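Dihydrofolate reductase (Enterococcus faecalis, PDB 4M7U) probably catalyses the NADPH-dependent reduction of 7,8-dihydrofolate to tetrahydrofolate, a key step in folate metabolism that supports glycine, purine and DNA precursor synthesis. Local coordinates at residues T43-E56 and L63-Y77. Numbering follows the deposited sequence.
Sequences TIHNTLVLGRATFE and LPNRTTIVLTSNPDY. With NAP (NADP nicotinamide-adenine-dinucleotide phosphate), chain B.
Val70 sets its CG2 methyl over one face of the Phe55 ring, 3.5 Å from the ring centroid, a CH-pi contact inside the beta-alpha-beta unit formed by strand 47-51, helix 52-57 and strand 67-71. With CG1 anti to the backbone N (chi1 178°), that branch turns to Arg52 CA and leaves CG2 for the ring. The hydroxyl of Tyr77 comes in at the ring's edge, and Tyr77 OH donates a 2.6 Å hydrogen bond to Glu56 OE2, on the anti side of the carboxylate. The other oxygen, Glu56 OE1, takes Arg52 NH1 in a salt bridge, met from above the carboxylate plane. Arg52 crosses Tyr77 at about a right angle, with guanidinium and ring planes 55° apart, and bends at chi3 to bring its edge to the 2'-phosphate of NADP: NE to O2X, NH2 to O1X. Thr72 OG1 shares O2X, while Ser73 holds O3X through both N and OG; the three residues thus grip the group that distinguishes NADP from NAD. The strands run parallel, joined by alternating backbone bonds. On the face shared by Thr47 and Ile69, Thr47 CG2 meets Ile69 CD1 at 3.6 Å, where Tyr94 of helix 88-97 packs on Ile69 and its OH hydrogen-bonds Thr47 OG1. Further along, Leu71 CG lies against the adenine, 3.6 Å from NADP C4A. At the far end Arg66, bent at chi2, lays a guanidinium face against Ile44 CD1, 3.6 Å from Arg66 CZ. In the plane of that group, Arg66 NE donates to Thr43 OG1 at 3.0 Å, nearly straight at 167°.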
# COMPACT_ATOMS: atom_id res chain seq x y z
N THR A 43 -1.04 -4.14 -8.57
CA THR A 43 -2.24 -3.32 -8.47
C THR A 43 -3.07 -3.25 -9.77
O THR A 43 -4.26 -2.94 -9.72
CB THR A 43 -1.92 -1.89 -7.98
OG1 THR A 43 -1.00 -1.27 -8.88
CG2 THR A 43 -1.31 -1.92 -6.57
N ILE A 44 -2.43 -3.54 -10.91
CA ILE A 44 -3.09 -3.47 -12.22
C ILE A 44 -4.39 -4.27 -12.22
O ILE A 44 -4.43 -5.39 -11.69
CB ILE A 44 -2.16 -3.93 -13.38
CG1 ILE A 44 -2.77 -3.58 -14.74
CG2 ILE A 44 -1.87 -5.41 -13.31
CD1 ILE A 44 -2.64 -2.12 -15.07
N HIS A 45 -5.46 -3.68 -12.74
CA HIS A 45 -6.79 -4.30 -12.76
C HIS A 45 -7.33 -4.66 -11.37
O HIS A 45 -8.32 -5.39 -11.26
CB HIS A 45 -6.81 -5.52 -13.69
CG HIS A 45 -6.30 -5.23 -15.07
ND1 HIS A 45 -5.36 -6.02 -15.70
CD2 HIS A 45 -6.57 -4.21 -15.92
CE1 HIS A 45 -5.09 -5.51 -16.89
NE2 HIS A 45 -5.80 -4.41 -17.04
N ASN A 46 -6.70 -4.14 -10.31
CA ASN A 46 -7.25 -4.28 -8.97
C ASN A 46 -7.74 -2.95 -8.40
O ASN A 46 -7.95 -1.98 -9.14
CB ASN A 46 -6.23 -4.93 -8.01
CG ASN A 46 -6.04 -6.40 -8.28
OD1 ASN A 46 -7.01 -7.17 -8.35
ND2 ASN A 46 -4.79 -6.82 -8.45
N THR A 47 -7.94 -2.91 -7.08
CA THR A 47 -8.26 -1.66 -6.42
C THR A 47 -7.10 -1.22 -5.52
O THR A 47 -6.48 -2.04 -4.84
CB THR A 47 -9.57 -1.76 -5.61
OG1 THR A 47 -10.64 -2.06 -6.52
CG2 THR A 47 -9.88 -0.44 -4.91
N LEU A 48 -6.79 0.07 -5.56
CA LEU A 48 -5.73 0.62 -4.73
C LEU A 48 -6.34 1.64 -3.73
O LEU A 48 -7.05 2.56 -4.15
CB LEU A 48 -4.69 1.31 -5.62
CG LEU A 48 -3.55 2.01 -4.87
CD1 LEU A 48 -2.67 0.97 -4.16
CD2 LEU A 48 -2.73 2.88 -5.81
N VAL A 49 -6.07 1.45 -2.44
CA VAL A 49 -6.60 2.34 -1.39
C VAL A 49 -5.50 3.26 -0.87
O VAL A 49 -4.46 2.78 -0.43
CB VAL A 49 -7.17 1.54 -0.19
CG1 VAL A 49 -7.73 2.49 0.88
CG2 VAL A 49 -8.26 0.59 -0.67
N LEU A 50 -5.74 4.57 -0.92
CA LEU A 50 -4.75 5.55 -0.47
C LEU A 50 -5.36 6.58 0.50
O LEU A 50 -6.44 7.13 0.24
CB LEU A 50 -4.17 6.30 -1.68
CG LEU A 50 -3.44 5.52 -2.77
CD1 LEU A 50 -3.05 6.45 -3.91
CD2 LEU A 50 -2.21 4.88 -2.17
N GLY A 51 -4.66 6.87 1.60
CA GLY A 51 -5.07 7.97 2.46
C GLY A 51 -4.94 9.27 1.70
O GLY A 51 -4.20 9.33 0.70
N ARG A 52 -5.64 10.32 2.14
CA ARG A 52 -5.63 11.58 1.40
C ARG A 52 -4.22 12.15 1.21
O ARG A 52 -3.88 12.60 0.11
CB ARG A 52 -6.53 12.63 2.07
CG ARG A 52 -6.41 14.01 1.42
CD ARG A 52 -7.21 15.07 2.15
NE ARG A 52 -6.80 15.20 3.55
CZ ARG A 52 -5.72 15.87 3.95
NH1 ARG A 52 -4.94 16.46 3.06
NH2 ARG A 52 -5.42 15.93 5.24
N ALA A 53 -3.41 12.13 2.27
CA ALA A 53 -2.10 12.80 2.21
C ALA A 53 -1.19 12.17 1.17
O ALA A 53 -0.48 12.87 0.43
CB ALA A 53 -1.44 12.80 3.57
N THR A 54 -1.20 10.84 1.12
CA THR A 54 -0.44 10.09 0.11
C THR A 54 -0.96 10.39 -1.29
O THR A 54 -0.18 10.59 -2.22
CB THR A 54 -0.54 8.57 0.38
OG1 THR A 54 0.09 8.27 1.63
CG2 THR A 54 0.13 7.77 -0.71
N PHE A 55 -2.29 10.40 -1.44
CA PHE A 55 -2.89 10.69 -2.73
C PHE A 55 -2.42 12.06 -3.24
O PHE A 55 -2.02 12.20 -4.39
CB PHE A 55 -4.41 10.69 -2.63
CG PHE A 55 -5.10 11.02 -3.93
CD1 PHE A 55 -4.94 10.21 -5.04
CD2 PHE A 55 -5.91 12.15 -4.04
CE1 PHE A 55 -5.57 10.51 -6.24
CE2 PHE A 55 -6.53 12.45 -5.23
CZ PHE A 55 -6.37 11.63 -6.33
N GLU A 56 -2.48 13.05 -2.37
CA GLU A 56 -2.07 14.39 -2.75
C GLU A 56 -0.55 14.46 -2.99
O GLU A 56 -0.08 15.22 -3.83
CB GLU A 56 -2.58 15.41 -1.72
CG GLU A 56 -4.10 15.38 -1.62
CD GLU A 56 -4.67 16.40 -0.65
OE1 GLU A 56 -3.95 16.83 0.27
OE2 GLU A 56 -5.87 16.76 -0.81
N LEU A 63 -3.66 6.09 -11.18
CA LEU A 63 -2.98 5.21 -12.13
C LEU A 63 -4.02 4.57 -13.04
O LEU A 63 -5.07 4.11 -12.57
CB LEU A 63 -2.17 4.14 -11.40
CG LEU A 63 -1.10 4.61 -10.42
CD1 LEU A 63 -0.50 3.44 -9.64
CD2 LEU A 63 0.00 5.36 -11.16
N PRO A 64 -3.75 4.54 -14.34
CA PRO A 64 -4.70 3.96 -15.30
C PRO A 64 -4.95 2.47 -15.06
O PRO A 64 -4.14 1.81 -14.39
CB PRO A 64 -4.01 4.17 -16.66
CG PRO A 64 -2.56 4.43 -16.34
CD PRO A 64 -2.56 5.12 -15.01
N ASN A 65 -6.06 1.95 -15.59
CA ASN A 65 -6.38 0.53 -15.52
C ASN A 65 -6.41 -0.10 -14.12
O ASN A 65 -6.21 -1.31 -13.98
CB ASN A 65 -5.44 -0.26 -16.45
CG ASN A 65 -5.44 0.28 -17.87
OD1 ASN A 65 -6.40 0.09 -18.61
ND2 ASN A 65 -4.36 0.97 -18.25
N ARG A 66 -6.65 0.72 -13.10
CA ARG A 66 -6.97 0.28 -11.74
C ARG A 66 -8.09 1.16 -11.22
O ARG A 66 -8.27 2.28 -11.71
CB ARG A 66 -5.80 0.51 -10.78
CG ARG A 66 -4.52 -0.10 -11.20
CD ARG A 66 -3.37 0.81 -10.89
NE ARG A 66 -2.13 0.14 -11.27
CZ ARG A 66 -1.63 0.14 -12.50
NH1 ARG A 66 -2.25 0.79 -13.47
NH2 ARG A 66 -0.51 -0.52 -12.75
N THR A 67 -8.82 0.70 -10.21
CA THR A 67 -9.69 1.59 -9.47
C THR A 67 -8.91 2.07 -8.24
O THR A 67 -8.38 1.25 -7.49
CB THR A 67 -10.98 0.86 -8.99
OG1 THR A 67 -11.74 0.45 -10.13
CG2 THR A 67 -11.83 1.78 -8.12
N THR A 68 -8.82 3.38 -8.05
CA THR A 68 -8.23 3.94 -6.83
C THR A 68 -9.32 4.46 -5.89
O THR A 68 -10.25 5.15 -6.33
CB THR A 68 -7.27 5.08 -7.15
OG1 THR A 68 -6.21 4.59 -8.00
CG2 THR A 68 -6.66 5.65 -5.85
N ILE A 69 -9.23 4.12 -4.61
CA ILE A 69 -10.08 4.73 -3.59
C ILE A 69 -9.27 5.70 -2.70
O ILE A 69 -8.22 5.31 -2.17
CB ILE A 69 -10.76 3.68 -2.68
CG1 ILE A 69 -11.67 2.75 -3.50
CG2 ILE A 69 -11.56 4.35 -1.58
CD1 ILE A 69 -12.06 1.46 -2.75
N VAL A 70 -9.72 6.94 -2.55
CA VAL A 70 -9.07 7.88 -1.62
C VAL A 70 -9.87 8.00 -0.32
O VAL A 70 -11.09 8.20 -0.34
CB VAL A 70 -8.82 9.26 -2.23
CG1 VAL A 70 -8.19 10.17 -1.22
CG2 VAL A 70 -7.89 9.13 -3.44
N LEU A 71 -9.18 7.84 0.81
CA LEU A 71 -9.84 7.82 2.12
C LEU A 71 -9.68 9.20 2.76
O LEU A 71 -8.58 9.74 2.83
CB LEU A 71 -9.20 6.73 2.99
CG LEU A 71 -9.86 6.23 4.28
CD1 LEU A 71 -11.31 5.88 4.04
CD2 LEU A 71 -9.10 5.01 4.78
N THR A 72 -10.80 9.79 3.20
CA THR A 72 -10.78 11.12 3.82
C THR A 72 -12.03 11.31 4.66
O THR A 72 -13.08 10.77 4.33
CB THR A 72 -10.67 12.26 2.75
OG1 THR A 72 -10.66 13.55 3.39
CG2 THR A 72 -11.83 12.19 1.77
N SER A 73 -11.93 12.07 5.75
CA SER A 73 -13.09 12.35 6.59
C SER A 73 -13.94 13.50 6.01
O SER A 73 -15.08 13.69 6.40
CB SER A 73 -12.67 12.67 8.03
OG SER A 73 -11.90 13.85 8.08
N ASN A 74 -13.35 14.24 5.07
CA ASN A 74 -14.02 15.36 4.40
C ASN A 74 -15.15 14.90 3.45
O ASN A 74 -14.88 14.30 2.40
CB ASN A 74 -12.95 16.17 3.65
CG ASN A 74 -13.51 17.38 2.91
OD1 ASN A 74 -14.72 17.64 2.91
ND2 ASN A 74 -12.61 18.13 2.28
N PRO A 75 -16.41 15.22 3.79
CA PRO A 75 -17.57 14.73 3.03
C PRO A 75 -17.60 15.27 1.62
O PRO A 75 -18.25 14.70 0.74
CB PRO A 75 -18.77 15.32 3.78
CG PRO A 75 -18.23 15.87 5.05
CD PRO A 75 -16.79 16.18 4.83
N ASP A 76 -16.92 16.40 1.40
CA ASP A 76 -16.98 17.09 0.13
C ASP A 76 -15.74 16.89 -0.73
O ASP A 76 -15.62 17.49 -1.79
CB ASP A 76 -17.19 18.58 0.37
CG ASP A 76 -18.47 18.87 1.12
OD1 ASP A 76 -19.45 18.14 0.87
OD2 ASP A 76 -18.49 19.80 1.95
N TYR A 77 -14.83 16.04 -0.29
CA TYR A 77 -13.59 15.87 -1.03
C TYR A 77 -13.88 15.21 -2.37
O TYR A 77 -14.47 14.12 -2.43
CB TYR A 77 -12.60 15.03 -0.24
CG TYR A 77 -11.20 15.08 -0.80
CD1 TYR A 77 -10.32 16.09 -0.43
CD2 TYR A 77 -10.76 14.12 -1.70
CE1 TYR A 77 -9.04 16.13 -0.93
CE2 TYR A 77 -9.47 14.15 -2.21
CZ TYR A 77 -8.62 15.16 -1.83
OH TYR A 77 -7.34 15.20 -2.33
PA NAP B . -1.96 9.04 4.87
O1A NAP B . -2.19 7.72 5.68
O2A NAP B . -1.60 8.77 3.43
O5B NAP B . -3.28 9.87 4.86
C5B NAP B . -3.87 10.28 6.07
C4B NAP B . -5.25 10.81 5.84
O4B NAP B . -6.20 9.86 5.18
C3B NAP B . -6.01 11.52 6.94
O3B NAP B . -5.57 12.72 7.45
C2B NAP B . -7.41 11.42 6.45
O2B NAP B . -7.88 12.36 5.55
C1B NAP B . -7.39 9.96 6.07
N9A NAP B . -7.92 8.77 6.67
C8A NAP B . -7.17 7.78 7.17
N7A NAP B . -8.06 6.88 7.83
C5A NAP B . -9.35 7.39 7.73
C6A NAP B . -10.58 6.91 8.20
N6A NAP B . -10.63 5.67 8.93
N1A NAP B . -11.68 7.61 7.94
C2A NAP B . -11.63 8.79 7.24
N3A NAP B . -10.41 9.27 6.77
C4A NAP B . -9.30 8.55 7.03
O3 NAP B . -0.87 9.96 5.55
PN NAP B . 0.32 9.46 6.48
O1N NAP B . -0.26 8.97 7.85
O2N NAP B . 1.13 8.35 5.86
O5D NAP B . 1.26 10.72 6.64
C5D NAP B . 1.26 11.65 5.58
C4D NAP B . 1.56 13.10 5.91
O4D NAP B . 1.78 13.50 7.31
C3D NAP B . 2.56 13.90 5.06
O3D NAP B . 2.13 14.89 4.29
C2D NAP B . 3.68 14.23 6.00
O2D NAP B . 4.55 15.27 5.74
C1D NAP B . 3.12 14.10 7.40
N1N NAP B . 3.88 13.97 8.62
C2N NAP B . 4.82 14.93 9.17
C3N NAP B . 5.46 14.69 10.54
C7N NAP B . 5.83 15.90 11.32
O7N NAP B . 5.07 16.87 11.28
N7N NAP B . 7.18 16.09 11.74
C4N NAP B . 5.40 13.30 11.21
C5N NAP B . 4.60 12.24 10.39
C6N NAP B . 3.98 12.59 9.02
P2B NAP B . -8.50 13.68 6.15
O1X NAP B . -7.41 14.43 6.99
O2X NAP B . -8.91 14.59 4.95
O3X NAP B . -9.68 13.32 7.02